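Local coordinates for condensin complex subunit 3 (Schizosaccharomyces pombe, PDB 5OQR), which serves as a regulatory HEAT-repeat subunit of condensin, the complex required to convert interphase chromatin into condensed, mitotic-like chromosomes, at residues Cys468-Ile473 and Leu481-Met486; Ile369-Asp374 and Ile402-Glu407; Gln301-Leu306 and Leu312-Phe317. One frame throughout, in Å; residues are numbered along the deposited sequence.

Interaction 1: residues Cys468-Ile473 and Leu481-Met486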
ATOM      1  N   CYS A 468     -27.345   2.411  18.434  1.00 27.11           N
ATOM      2  CA  CYS A 468     -26.230   3.081  19.093  1.00 31.21           C
ATOM      3  C   CYS A 468     -26.198   2.786  20.585  1.00 33.80           C
ATOM      4  O   CYS A 468     -25.132   2.852  21.206  1.00 30.86           O
ATOM      5  CB  CYS A 468     -26.310   4.587  18.860  1.00 28.42           C
ATOM      6  SG  CYS A 468     -25.976   5.101  17.172  1.00 38.59           S
ATOM      7  N   LEU A 469     -27.347   2.471  21.180  1.00 34.23           N
ATOM      8  CA  LEU A 469     -27.383   2.149  22.602  1.00 35.15           C
ATOM      9  C   LEU A 469     -26.556   0.905  22.893  1.00 32.50           C
ATOM     10  O   LEU A 469     -25.640   0.927  23.721  1.00 33.54           O
ATOM     11  CB  LEU A 469     -28.833   1.961  23.054  1.00 33.85           C
ATOM     12  CG  LEU A 469     -29.052   1.296  24.418  1.00 36.75           C
ATOM     13  CD1 LEU A 469     -28.344   2.048  25.524  1.00 42.04           C
ATOM     14  CD2 LEU A 469     -30.534   1.185  24.721  1.00 40.56           C
ATOM     15  N   PHE A 470     -26.863  -0.196  22.210  1.00 31.30           N
ATOM     16  CA  PHE A 470     -26.160  -1.450  22.432  1.00 33.73           C
ATOM     17  C   PHE A 470     -24.768  -1.466  21.820  1.00 31.63           C
ATOM     18  O   PHE A 470     -24.005  -2.401  22.085  1.00 29.53           O
ATOM     19  CB  PHE A 470     -26.996  -2.607  21.885  1.00 30.00           C
ATOM     20  CG  PHE A 470     -28.293  -2.797  22.613  1.00 30.07           C
ATOM     21  CD1 PHE A 470     -28.305  -3.269  23.912  1.00 32.69           C
ATOM     22  CD2 PHE A 470     -29.498  -2.489  22.009  1.00 27.62           C
ATOM     23  CE1 PHE A 470     -29.489  -3.438  24.591  1.00 32.86           C
ATOM     24  CE2 PHE A 470     -30.687  -2.659  22.686  1.00 29.25           C
ATOM     25  CZ  PHE A 470     -30.682  -3.134  23.978  1.00 28.16           C
ATOM     26  N   GLU A 471     -24.416  -0.460  21.021  1.00 32.18           N
ATOM     27  CA  GLU A 471     -23.042  -0.304  20.566  1.00 29.65           C
ATOM     28  C   GLU A 471     -22.132   0.266  21.642  1.00 30.90           C
ATOM     29  O   GLU A 471     -20.911   0.119  21.539  1.00 37.91           O
ATOM     30  CB  GLU A 471     -22.991   0.609  19.340  1.00 36.13           C
ATOM     31  CG  GLU A 471     -22.873  -0.120  18.018  1.00 41.83           C
ATOM     32  CD  GLU A 471     -23.028   0.806  16.827  1.00 52.63           C
ATOM     33  OE1 GLU A 471     -22.942   2.038  17.017  1.00 57.14           O
ATOM     34  OE2 GLU A 471     -23.243   0.304  15.704  1.00 56.75           O
ATOM     35  N   ASN A 472     -22.694   0.904  22.669  1.00 38.57           N
ATOM     36  CA  ASN A 472     -21.917   1.648  23.652  1.00 32.73           C
ATOM     37  C   ASN A 472     -21.953   1.027  25.043  1.00 34.41           C
ATOM     38  O   ASN A 472     -21.547   1.680  26.009  1.00 37.11           O
ATOM     39  CB  ASN A 472     -22.408   3.094  23.716  1.00 37.21           C
ATOM     40  CG  ASN A 472     -21.849   3.946  22.602  1.00 29.33           C
ATOM     41  OD1 ASN A 472     -22.483   4.129  21.566  1.00 30.29           O
ATOM     42  ND2 ASN A 472     -20.647   4.469  22.806  1.00 32.62           N
ATOM     43  N   ILE A 473     -22.425  -0.212  25.174  1.00 35.16           N
ATOM     44  CA  ILE A 473     -22.360  -0.935  26.435  1.00 38.32           C
ATOM     45  C   ILE A 473     -21.658  -2.262  26.189  1.00 46.13           C
ATOM     46  O   ILE A 473     -21.608  -2.769  25.067  1.00 45.55           O
ATOM     47  CB  ILE A 473     -23.750  -1.153  27.067  1.00 38.93           C
ATOM     48  CG1 ILE A 473     -24.695  -1.838  26.080  1.00 35.73           C
ATOM     49  CG2 ILE A 473     -24.331   0.174  27.516  1.00 35.83           C
ATOM     50  CD1 ILE A 473     -25.943  -2.378  26.726  1.00 43.21           C
ATOM     51  N   LEU A 481     -33.963  -5.306  32.310  1.00 50.96           N
ATOM     52  CA  LEU A 481     -35.265  -4.696  32.061  1.00 45.24           C
ATOM     53  C   LEU A 481     -35.224  -3.764  30.857  1.00 48.64           C
ATOM     54  O   LEU A 481     -36.178  -3.717  30.071  1.00 49.26           O
ATOM     55  CB  LEU A 481     -35.732  -3.947  33.307  1.00 43.17           C
ATOM     56  CG  LEU A 481     -36.116  -4.841  34.484  1.00 38.32           C
ATOM     57  CD1 LEU A 481     -36.424  -3.999  35.704  1.00 45.37           C
ATOM     58  CD2 LEU A 481     -37.305  -5.723  34.135  1.00 35.94           C
ATOM     59  N   TYR A 482     -34.139  -3.012  30.695  1.00 45.75           N
ATOM     60  CA  TYR A 482     -34.022  -2.162  29.520  1.00 41.04           C
ATOM     61  C   TYR A 482     -33.969  -2.998  28.247  1.00 46.12           C
ATOM     62  O   TYR A 482     -34.587  -2.644  27.240  1.00 41.48           O
ATOM     63  CB  TYR A 482     -32.791  -1.265  29.652  1.00 44.09           C
ATOM     64  CG  TYR A 482     -32.915  -0.262  30.778  1.00 46.12           C
ATOM     65  CD1 TYR A 482     -34.052   0.523  30.908  1.00 51.84           C
ATOM     66  CD2 TYR A 482     -31.906  -0.111  31.719  1.00 50.59           C
ATOM     67  CE1 TYR A 482     -34.179   1.438  31.935  1.00 54.56           C
ATOM     68  CE2 TYR A 482     -32.024   0.801  32.752  1.00 57.59           C
ATOM     69  CZ  TYR A 482     -33.163   1.572  32.855  1.00 54.96           C
ATOM     70  OH  TYR A 482     -33.286   2.481  33.881  1.00 53.36           O
ATOM     71  N   MET A 483     -33.274  -4.135  28.287  1.00 37.35           N
ATOM     72  CA  MET A 483     -33.203  -5.001  27.114  1.00 39.93           C
ATOM     73  C   MET A 483     -34.561  -5.597  26.781  1.00 38.51           C
ATOM     74  O   MET A 483     -35.033  -5.488  25.645  1.00 41.06           O
ATOM     75  CB  MET A 483     -32.190  -6.114  27.348  1.00 49.77           C
ATOM     76  CG  MET A 483     -30.784  -5.618  27.427  1.00 53.88           C
ATOM     77  SD  MET A 483     -29.663  -6.824  28.131  1.00 57.15           S
ATOM     78  CE  MET A 483     -28.176  -5.859  28.038  1.00 64.88           C
ATOM     79  N   VAL A 484     -35.193  -6.256  27.753  1.00 35.63           N
ATOM     80  CA  VAL A 484     -36.493  -6.868  27.498  1.00 40.90           C
ATOM     81  C   VAL A 484     -37.458  -5.828  26.959  1.00 40.48           C
ATOM     82  O   VAL A 484     -38.323  -6.137  26.132  1.00 40.30           O
ATOM     83  CB  VAL A 484     -37.038  -7.540  28.777  1.00 47.78           C
ATOM     84  CG1 VAL A 484     -38.348  -8.250  28.485  1.00 51.14           C
ATOM     85  CG2 VAL A 484     -36.031  -8.531  29.341  1.00 58.82           C
ATOM     86  N   ASP A 485     -37.318  -4.579  27.404  1.00 40.79           N
ATOM     87  CA  ASP A 485     -38.162  -3.503  26.900  1.00 40.77           C
ATOM     88  C   ASP A 485     -37.867  -3.221  25.431  1.00 39.44           C
ATOM     89  O   ASP A 485     -38.764  -3.285  24.583  1.00 38.16           O
ATOM     90  CB  ASP A 485     -37.956  -2.244  27.743  1.00 49.35           C
ATOM     91  CG  ASP A 485     -39.021  -1.194  27.494  1.00 53.15           C
ATOM     92  OD1 ASP A 485     -38.732   0.004  27.677  1.00 51.63           O
ATOM     93  OD2 ASP A 485     -40.151  -1.569  27.115  1.00 61.02           O
ATOM     94  N   MET A 486     -36.611  -2.901  25.112  1.00 40.30           N
ATOM     95  CA  MET A 486     -36.252  -2.622  23.724  1.00 34.04           C
ATOM     96  C   MET A 486     -36.605  -3.794  22.818  1.00 31.01           C
ATOM     97  O   MET A 486     -37.026  -3.597  21.672  1.00 31.67           O
ATOM     98  CB  MET A 486     -34.760  -2.302  23.614  1.00 39.37           C
ATOM     99  CG  MET A 486     -34.277  -1.180  24.526  1.00 48.66           C
ATOM    100  SD  MET A 486     -35.386   0.232  24.570  1.00 45.60           S
ATOM    101  CE  MET A 486     -35.176   0.815  22.913  1.00 38.51           C
TER
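Phe470 is the main bump of this contact. Its ring fills the hollow between Met483 and Met486, which lie one turn apart on helix 480-495. CE1 of Phe470 comes to 3.8 Å from CG of Met483, which sits at the ring edge, near its plane. The far corner of the ring, CZ of Phe470, is 4.1 Å from CG of Met486, on an oblique line to the ring. The Met483 chain runs on extended past CG (chi2 164°), and this carries its CE to 4.3 Å from CD1 of Ile473. Met486 instead folds back on itself, with bends at chi2 and chi3. Its CG meets CD2 of Leu469 at 4.4 Å. The pair is a helical hairpin of the HEAT-repeat solenoid: helix 457-471 ends here, a short connection follows, and the chain returns in helix 480-495, where the HEAT 7 repeat starts. Other helices pack around this apolar patch. Leu469 also touches Phe419 and Leu423 of helix 416-434. Phe470 also touches Leu512 and Val513 of helix 500-514. Leu516, in the loop that follows that helix, touches Phe470, Ile473 and Met483.

Interaction 2: residues Ile369-Asp374 and Ile402-Glu407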
ATOM      1  N   ILE A 369     -14.017  17.038  19.283  1.00 27.53           N
ATOM      2  CA  ILE A 369     -13.334  17.788  20.330  1.00 30.76           C
ATOM      3  C   ILE A 369     -13.936  17.460  21.687  1.00 31.30           C
ATOM      4  O   ILE A 369     -13.218  17.321  22.684  1.00 35.36           O
ATOM      5  CB  ILE A 369     -13.394  19.297  20.035  1.00 26.31           C
ATOM      6  CG1 ILE A 369     -12.688  19.605  18.713  1.00 31.10           C
ATOM      7  CG2 ILE A 369     -12.751  20.090  21.166  1.00 31.19           C
ATOM      8  CD1 ILE A 369     -12.962  20.987  18.177  1.00 30.90           C
ATOM      9  N   GLY A 370     -15.259  17.321  21.747  1.00 33.25           N
ATOM     10  CA  GLY A 370     -15.907  17.036  23.015  1.00 31.73           C
ATOM     11  C   GLY A 370     -15.610  15.640  23.520  1.00 29.33           C
ATOM     12  O   GLY A 370     -15.422  15.432  24.721  1.00 35.73           O
ATOM     13  N   LEU A 371     -15.568  14.662  22.616  1.00 33.13           N
ATOM     14  CA  LEU A 371     -15.203  13.304  23.002  1.00 33.98           C
ATOM     15  C   LEU A 371     -13.784  13.224  23.544  1.00 37.01           C
ATOM     16  O   LEU A 371     -13.474  12.299  24.301  1.00 48.15           O
ATOM     17  CB  LEU A 371     -15.360  12.362  21.808  1.00 24.10           C
ATOM     18  CG  LEU A 371     -16.798  11.960  21.478  1.00 27.54           C
ATOM     19  CD1 LEU A 371     -16.906  11.448  20.057  1.00 27.34           C
ATOM     20  CD2 LEU A 371     -17.287  10.909  22.452  1.00 28.36           C
ATOM     21  N   SER A 372     -12.917  14.170  23.184  1.00 37.72           N
ATOM     22  CA  SER A 372     -11.533  14.129  23.637  1.00 39.92           C
ATOM     23  C   SER A 372     -11.369  14.667  25.051  1.00 46.02           C
ATOM     24  O   SER A 372     -10.437  14.267  25.756  1.00 59.50           O
ATOM     25  CB  SER A 372     -10.650  14.928  22.681  1.00 37.69           C
ATOM     26  OG  SER A 372     -10.929  16.312  22.774  1.00 41.06           O
ATOM     27  N   GLN A 373     -12.250  15.565  25.481  1.00 47.58           N
ATOM     28  CA  GLN A 373     -12.093  16.206  26.779  1.00 63.32           C
ATOM     29  C   GLN A 373     -12.320  15.205  27.904  1.00 70.94           C
ATOM     30  O   GLN A 373     -13.188  14.335  27.814  1.00 74.92           O
ATOM     31  CB  GLN A 373     -13.081  17.363  26.933  1.00 56.54           C
ATOM     32  CG  GLN A 373     -13.208  18.289  25.734  1.00 53.46           C
ATOM     33  CD  GLN A 373     -11.952  19.095  25.469  1.00 71.67           C
ATOM     34  OE1 GLN A 373     -10.839  18.570  25.503  1.00 77.63           O
ATOM     35  NE2 GLN A 373     -12.126  20.385  25.210  1.00 79.97           N
ATOM     36  N   ASP A 374     -11.538  15.335  28.970  1.00 80.74           N
ATOM     37  CA  ASP A 374     -11.814  14.659  30.235  1.00 92.11           C
ATOM     38  C   ASP A 374     -12.321  15.750  31.173  1.00 90.70           C
ATOM     39  O   ASP A 374     -11.540  16.442  31.828  1.00 85.33           O
ATOM     40  CB  ASP A 374     -10.588  13.952  30.790  1.00 98.86           C
ATOM     41  CG  ASP A 374     -10.901  13.147  32.035  1.00107.47           C
ATOM     42  OD1 ASP A 374      -9.955  12.785  32.765  1.00120.15           O
ATOM     43  OD2 ASP A 374     -12.095  12.879  32.286  1.00104.24           O
ATOM     44  N   ILE A 402     -25.930  11.062  14.609  1.00 31.50           N
ATOM     45  CA  ILE A 402     -26.581  10.330  15.693  1.00 33.11           C
ATOM     46  C   ILE A 402     -25.558   9.550  16.507  1.00 31.77           C
ATOM     47  O   ILE A 402     -25.596   9.548  17.743  1.00 29.70           O
ATOM     48  CB  ILE A 402     -27.676   9.404  15.127  1.00 38.81           C
ATOM     49  CG1 ILE A 402     -28.891  10.232  14.698  1.00 37.04           C
ATOM     50  CG2 ILE A 402     -28.081   8.339  16.156  1.00 30.85           C
ATOM     51  CD1 ILE A 402     -29.981   9.436  14.009  1.00 48.95           C
ATOM     52  N   SER A 403     -24.631   8.871  15.830  1.00 39.40           N
ATOM     53  CA  SER A 403     -23.686   8.008  16.532  1.00 31.81           C
ATOM     54  C   SER A 403     -22.786   8.817  17.455  1.00 28.74           C
ATOM     55  O   SER A 403     -22.603   8.466  18.626  1.00 29.41           O
ATOM     56  CB  SER A 403     -22.856   7.222  15.521  1.00 41.08           C
ATOM     57  OG  SER A 403     -23.693   6.551  14.596  1.00 55.15           O
ATOM     58  N   LEU A 404     -22.206   9.902  16.943  1.00 27.75           N
ATOM     59  CA  LEU A 404     -21.328  10.725  17.767  1.00 29.70           C
ATOM     60  C   LEU A 404     -22.079  11.371  18.923  1.00 30.06           C
ATOM     61  O   LEU A 404     -21.512  11.544  20.008  1.00 25.41           O
ATOM     62  CB  LEU A 404     -20.655  11.792  16.905  1.00 29.68           C
ATOM     63  CG  LEU A 404     -19.649  11.278  15.873  1.00 31.90           C
ATOM     64  CD1 LEU A 404     -19.134  12.426  15.027  1.00 38.66           C
ATOM     65  CD2 LEU A 404     -18.489  10.557  16.541  1.00 37.56           C
ATOM     66  N   HIS A 405     -23.345  11.735  18.717  1.00 30.10           N
ATOM     67  CA  HIS A 405     -24.141  12.285  19.809  1.00 27.04           C
ATOM     68  C   HIS A 405     -24.329  11.260  20.915  1.00 26.93           C
ATOM     69  O   HIS A 405     -24.118  11.555  22.096  1.00 28.82           O
ATOM     70  CB  HIS A 405     -25.498  12.756  19.287  1.00 32.06           C
ATOM     71  CG  HIS A 405     -25.486  14.148  18.742  1.00 31.66           C
ATOM     72  ND1 HIS A 405     -25.304  14.425  17.405  1.00 31.15           N
ATOM     73  CD2 HIS A 405     -25.627  15.344  19.358  1.00 32.70           C
ATOM     74  CE1 HIS A 405     -25.337  15.731  17.220  1.00 33.87           C
ATOM     75  NE2 HIS A 405     -25.531  16.311  18.389  1.00 29.83           N
ATOM     76  N   ILE A 406     -24.738  10.046  20.548  1.00 25.99           N
ATOM     77  CA  ILE A 406     -24.980   9.007  21.541  1.00 27.41           C
ATOM     78  C   ILE A 406     -23.670   8.521  22.147  1.00 29.66           C
ATOM     79  O   ILE A 406     -23.629   8.129  23.318  1.00 31.19           O
ATOM     80  CB  ILE A 406     -25.782   7.861  20.903  1.00 27.61           C
ATOM     81  CG1 ILE A 406     -27.176   8.369  20.521  1.00 25.97           C
ATOM     82  CG2 ILE A 406     -25.871   6.663  21.850  1.00 30.67           C
ATOM     83  CD1 ILE A 406     -28.036   7.378  19.769  1.00 28.53           C
ATOM     84  N   GLU A 407     -22.585   8.533  21.373  1.00 31.29           N
ATOM     85  CA  GLU A 407     -21.284   8.167  21.920  1.00 30.43           C
ATOM     86  C   GLU A 407     -20.815   9.193  22.945  1.00 29.49           C
ATOM     87  O   GLU A 407     -20.299   8.829  24.007  1.00 27.47           O
ATOM     88  CB  GLU A 407     -20.268   8.030  20.787  1.00 32.91           C
ATOM     89  CG  GLU A 407     -18.863   7.687  21.237  1.00 39.31           C
ATOM     90  CD  GLU A 407     -17.902   7.540  20.071  1.00 53.08           C
ATOM     91  OE1 GLU A 407     -18.365   7.553  18.910  1.00 46.12           O
ATOM     92  OE2 GLU A 407     -16.684   7.415  20.315  1.00 51.54           O
TER
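Leu371 reaches from the last turn of helix 356-372 to Leu404 and Glu407 on helix 399-412. This is packing between helices of the HEAT-repeat array, and the second helix belongs to the HEAT 6 repeat. The Leu371 side chain can be followed outward. CB points at helix 399-412. CG lies anti to the carbonyl carbon (chi1 -77°), and from there the two methyls part. CD1 of Leu371 meets CD2 of Leu404 at 4.0 Å. The same CD1 is also 4.0 Å from CD of Glu407, so one methyl touches both residues. CD2 of Leu371 takes the stem of the glutamate, 3.8 Å from CG of Glu407. It also lies 4.0 Å from the backbone C of Glu407. The two side chains cross at about a right angle. Extended from CA (chi1 178°, chi2 179°), Glu407 lays its CG against CD2 and its CD against CD1 of Leu371. Its polar end is engaged outside this contact: OE1 forms a salt bridge with a basic side chain of another protein chain. Lys411, one turn further along helix 399-412, bonds through NZ to the backbone oxygens of Leu371 and Gln373. Ser372 folds back on its own helix end: OG donates to O of Ile369, at a modelled 2.5 Å that is too short to take at face value, and N of Ser372 reaches that oxygen from the same face at 3.2 Å.

Interaction 3: residues Gln301-Leu306 and Leu312-Phe317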
ATOM      1  N   GLN A 301     -14.191  34.978  17.959  1.00 47.53           N
ATOM      2  CA  GLN A 301     -14.557  35.162  16.559  1.00 48.99           C
ATOM      3  C   GLN A 301     -14.380  33.874  15.765  1.00 53.82           C
ATOM      4  O   GLN A 301     -15.206  33.543  14.909  1.00 51.62           O
ATOM      5  CB  GLN A 301     -13.709  36.279  15.951  1.00 65.05           C
ATOM      6  CG  GLN A 301     -13.941  36.537  14.464  1.00 80.89           C
ATOM      7  CD  GLN A 301     -12.739  37.170  13.790  1.00 91.68           C
ATOM      8  OE1 GLN A 301     -11.662  37.270  14.377  1.00 81.55           O
ATOM      9  NE2 GLN A 301     -12.915  37.597  12.548  1.00 88.55           N
ATOM     10  N   PHE A 302     -13.297  33.141  16.031  1.00 55.81           N
ATOM     11  CA  PHE A 302     -13.021  31.922  15.280  1.00 44.04           C
ATOM     12  C   PHE A 302     -14.175  30.933  15.386  1.00 43.99           C
ATOM     13  O   PHE A 302     -14.545  30.289  14.399  1.00 44.17           O
ATOM     14  CB  PHE A 302     -11.723  31.291  15.787  1.00 48.85           C
ATOM     15  CG  PHE A 302     -11.384  29.982  15.137  1.00 37.61           C
ATOM     16  CD1 PHE A 302     -10.534  29.935  14.048  1.00 30.80           C
ATOM     17  CD2 PHE A 302     -11.904  28.794  15.625  1.00 35.76           C
ATOM     18  CE1 PHE A 302     -10.217  28.733  13.453  1.00 35.63           C
ATOM     19  CE2 PHE A 302     -11.594  27.591  15.032  1.00 37.16           C
ATOM     20  CZ  PHE A 302     -10.745  27.558  13.947  1.00 36.26           C
ATOM     21  N   TRP A 303     -14.760  30.804  16.577  1.00 40.42           N
ATOM     22  CA  TRP A 303     -15.792  29.801  16.812  1.00 42.49           C
ATOM     23  C   TRP A 303     -17.174  30.249  16.365  1.00 41.42           C
ATOM     24  O   TRP A 303     -18.051  29.400  16.178  1.00 40.89           O
ATOM     25  CB  TRP A 303     -15.821  29.435  18.295  1.00 41.84           C
ATOM     26  CG  TRP A 303     -14.501  28.949  18.774  1.00 40.25           C
ATOM     27  CD1 TRP A 303     -13.531  29.680  19.390  1.00 39.73           C
ATOM     28  CD2 TRP A 303     -13.987  27.619  18.656  1.00 41.82           C
ATOM     29  NE1 TRP A 303     -12.447  28.887  19.672  1.00 39.93           N
ATOM     30  CE2 TRP A 303     -12.703  27.616  19.230  1.00 39.78           C
ATOM     31  CE3 TRP A 303     -14.493  26.430  18.124  1.00 38.28           C
ATOM     32  CZ2 TRP A 303     -11.915  26.470  19.283  1.00 32.47           C
ATOM     33  CZ3 TRP A 303     -13.710  25.293  18.185  1.00 31.60           C
ATOM     34  CH2 TRP A 303     -12.436  25.321  18.761  1.00 27.37           C
ATOM     35  N   LEU A 304     -17.393  31.550  16.192  1.00 46.26           N
ATOM     36  CA  LEU A 304     -18.682  32.049  15.734  1.00 47.47           C
ATOM     37  C   LEU A 304     -18.791  32.100  14.218  1.00 42.72           C
ATOM     38  O   LEU A 304     -19.903  32.228  13.694  1.00 47.79           O
ATOM     39  CB  LEU A 304     -18.940  33.445  16.307  1.00 48.42           C
ATOM     40  CG  LEU A 304     -18.794  33.571  17.825  1.00 45.04           C
ATOM     41  CD1 LEU A 304     -19.010  35.008  18.261  1.00 47.44           C
ATOM     42  CD2 LEU A 304     -19.750  32.641  18.550  1.00 42.09           C
ATOM     43  N   GLU A 305     -17.672  32.001  13.509  1.00 44.32           N
ATOM     44  CA  GLU A 305     -17.636  32.006  12.053  1.00 45.96           C
ATOM     45  C   GLU A 305     -17.012  30.719  11.525  1.00 46.35           C
ATOM     46  O   GLU A 305     -16.203  30.733  10.597  1.00 46.92           O
ATOM     47  CB  GLU A 305     -16.870  33.222  11.541  1.00 55.66           C
ATOM     48  CG  GLU A 305     -17.507  34.552  11.894  1.00 77.03           C
ATOM     49  CD  GLU A 305     -16.586  35.726  11.622  1.00 94.96           C
ATOM     50  OE1 GLU A 305     -16.288  36.483  12.570  1.00100.38           O
ATOM     51  OE2 GLU A 305     -16.148  35.884  10.462  1.00 93.17           O
ATOM     52  N   LEU A 306     -17.385  29.588  12.115  1.00 43.08           N
ATOM     53  CA  LEU A 306     -16.770  28.319  11.757  1.00 40.40           C
ATOM     54  C   LEU A 306     -17.122  27.913  10.332  1.00 36.41           C
ATOM     55  O   LEU A 306     -18.221  28.167   9.835  1.00 39.46           O
ATOM     56  CB  LEU A 306     -17.207  27.220  12.726  1.00 34.11           C
ATOM     57  CG  LEU A 306     -16.516  27.203  14.089  1.00 37.69           C
ATOM     58  CD1 LEU A 306     -17.213  26.234  15.024  1.00 37.25           C
ATOM     59  CD2 LEU A 306     -15.047  26.835  13.954  1.00 37.70           C
ATOM     60  N   LEU A 312     -12.360  21.732  11.034  1.00 30.73           N
ATOM     61  CA  LEU A 312     -11.466  20.583  10.967  1.00 31.12           C
ATOM     62  C   LEU A 312     -10.089  20.930  11.512  1.00 31.38           C
ATOM     63  O   LEU A 312      -9.438  20.097  12.152  1.00 31.97           O
ATOM     64  CB  LEU A 312     -11.357  20.089   9.527  1.00 34.11           C
ATOM     65  CG  LEU A 312     -10.498  18.840   9.318  1.00 21.04           C
ATOM     66  CD1 LEU A 312     -11.204  17.613   9.849  1.00 30.56           C
ATOM     67  CD2 LEU A 312     -10.172  18.674   7.857  1.00 26.08           C
ATOM     68  N   LEU A 313      -9.625  22.155  11.265  1.00 34.74           N
ATOM     69  CA  LEU A 313      -8.317  22.566  11.763  1.00 35.09           C
ATOM     70  C   LEU A 313      -8.277  22.562  13.285  1.00 35.30           C
ATOM     71  O   LEU A 313      -7.287  22.132  13.886  1.00 35.46           O
ATOM     72  CB  LEU A 313      -7.966  23.953  11.225  1.00 35.28           C
ATOM     73  CG  LEU A 313      -6.644  24.538  11.723  1.00 35.97           C
ATOM     74  CD1 LEU A 313      -5.471  23.651  11.328  1.00 29.92           C
ATOM     75  CD2 LEU A 313      -6.464  25.946  11.191  1.00 34.61           C
ATOM     76  N   ALA A 314      -9.338  23.050  13.928  1.00 34.21           N
ATOM     77  CA  ALA A 314      -9.366  23.073  15.386  1.00 31.27           C
ATOM     78  C   ALA A 314      -9.406  21.660  15.955  1.00 34.47           C
ATOM     79  O   ALA A 314      -8.716  21.359  16.934  1.00 35.41           O
ATOM     80  CB  ALA A 314     -10.565  23.887  15.872  1.00 33.90           C
ATOM     81  N   ARG A 315     -10.206  20.779  15.353  1.00 31.57           N
ATOM     82  CA  ARG A 315     -10.298  19.408  15.841  1.00 30.06           C
ATOM     83  C   ARG A 315      -8.967  18.682  15.697  1.00 32.58           C
ATOM     84  O   ARG A 315      -8.600  17.868  16.552  1.00 31.22           O
ATOM     85  CB  ARG A 315     -11.408  18.667  15.095  1.00 26.12           C
ATOM     86  CG  ARG A 315     -11.379  17.149  15.241  1.00 25.99           C
ATOM     87  CD  ARG A 315     -10.597  16.495  14.106  1.00 35.48           C
ATOM     88  NE  ARG A 315     -10.655  15.036  14.163  1.00 35.62           N
ATOM     89  CZ  ARG A 315     -11.380  14.265  13.360  1.00 34.26           C
ATOM     90  NH1 ARG A 315     -11.352  12.951  13.513  1.00 36.38           N
ATOM     91  NH2 ARG A 315     -12.131  14.788  12.400  1.00 32.19           N
ATOM     92  N   THR A 316      -8.232  18.955  14.617  1.00 33.06           N
ATOM     93  CA  THR A 316      -6.935  18.315  14.424  1.00 35.53           C
ATOM     94  C   THR A 316      -5.883  18.919  15.346  1.00 33.88           C
ATOM     95  O   THR A 316      -5.076  18.191  15.935  1.00 32.71           O
ATOM     96  CB  THR A 316      -6.497  18.439  12.965  1.00 32.68           C
ATOM     97  OG1 THR A 316      -7.542  17.967  12.105  1.00 32.26           O
ATOM     98  CG2 THR A 316      -5.241  17.615  12.714  1.00 31.00           C
ATOM     99  N   PHE A 317      -5.869  20.247  15.469  1.00 31.49           N
ATOM    100  CA  PHE A 317      -4.972  20.907  16.411  1.00 28.92           C
ATOM    101  C   PHE A 317      -5.163  20.348  17.815  1.00 31.87           C
ATOM    102  O   PHE A 317      -4.194  20.031  18.512  1.00 39.27           O
ATOM    103  CB  PHE A 317      -5.223  22.416  16.379  1.00 32.67           C
ATOM    104  CG  PHE A 317      -4.556  23.174  17.490  1.00 32.57           C
ATOM    105  CD1 PHE A 317      -3.292  23.704  17.322  1.00 34.70           C
ATOM    106  CD2 PHE A 317      -5.204  23.374  18.696  1.00 34.64           C
ATOM    107  CE1 PHE A 317      -2.681  24.406  18.338  1.00 37.85           C
ATOM    108  CE2 PHE A 317      -4.597  24.074  19.716  1.00 37.68           C
ATOM    109  CZ  PHE A 317      -3.336  24.592  19.535  1.00 41.35           C
TER
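The backbones of Gln301-Leu306 and Leu312-Phe317 stand well apart, with CA of Trp303 and CA of Ala314 9.4 Å from each other. The first segment takes in most of the short helix 300-304 and the two residues after it; Glu305 is the first to leave helical angles. The second lies within helix 308-324. Two large rings and one methyl make the closest contacts across the gap. CB of Ala314 points toward the rings and meets both. It is 3.7 Å from CH2 of Trp303 and 3.9 Å from CE2 of Phe302, oblique to each ring. The neighbouring rings also pack on each other: CD2 of Phe302 stands 3.8 Å above the centre of the Trp303 ring, and the edge of the phenyl ring faces the indole. Phe302 reaches Ala314 with CG anti to the backbone N (chi1 177°). The cluster extends outward, since Tyr342 stacks on Trp303 and Phe298 meets Phe302 edge-to-face. In this way the short helix is joined to helix 308-324 within the helical solenoid. The contact is wholly apolar, which implies that it depends on shape and burial; the alanine presents a single methyl, which probably lets both rings come close to the helix.

Overall arrangement
From the N terminus, interaction 3 comes first and closes a short loop between helix 300-304 and helix 308-324. Interaction 2 follows. It closes a longer loop, from helix 356-372 across helix 378-394 to helix 399-412. Interaction 1 comes last, with a short connection between helices 457-471 and 480-495. The loops are in series; none nests in or crosses another. Adjacent contacts still touch. Ile369 of interaction 2 packs on Arg315 and Ala314 of interaction 3, and Cys468 of interaction 1 packs on Ile402, Ser403 and Ile406. Interactions 1 and 3 do not touch: their nearest atoms are about 16 Å apart. Together the contacts tie successive helices along one part of the solenoid.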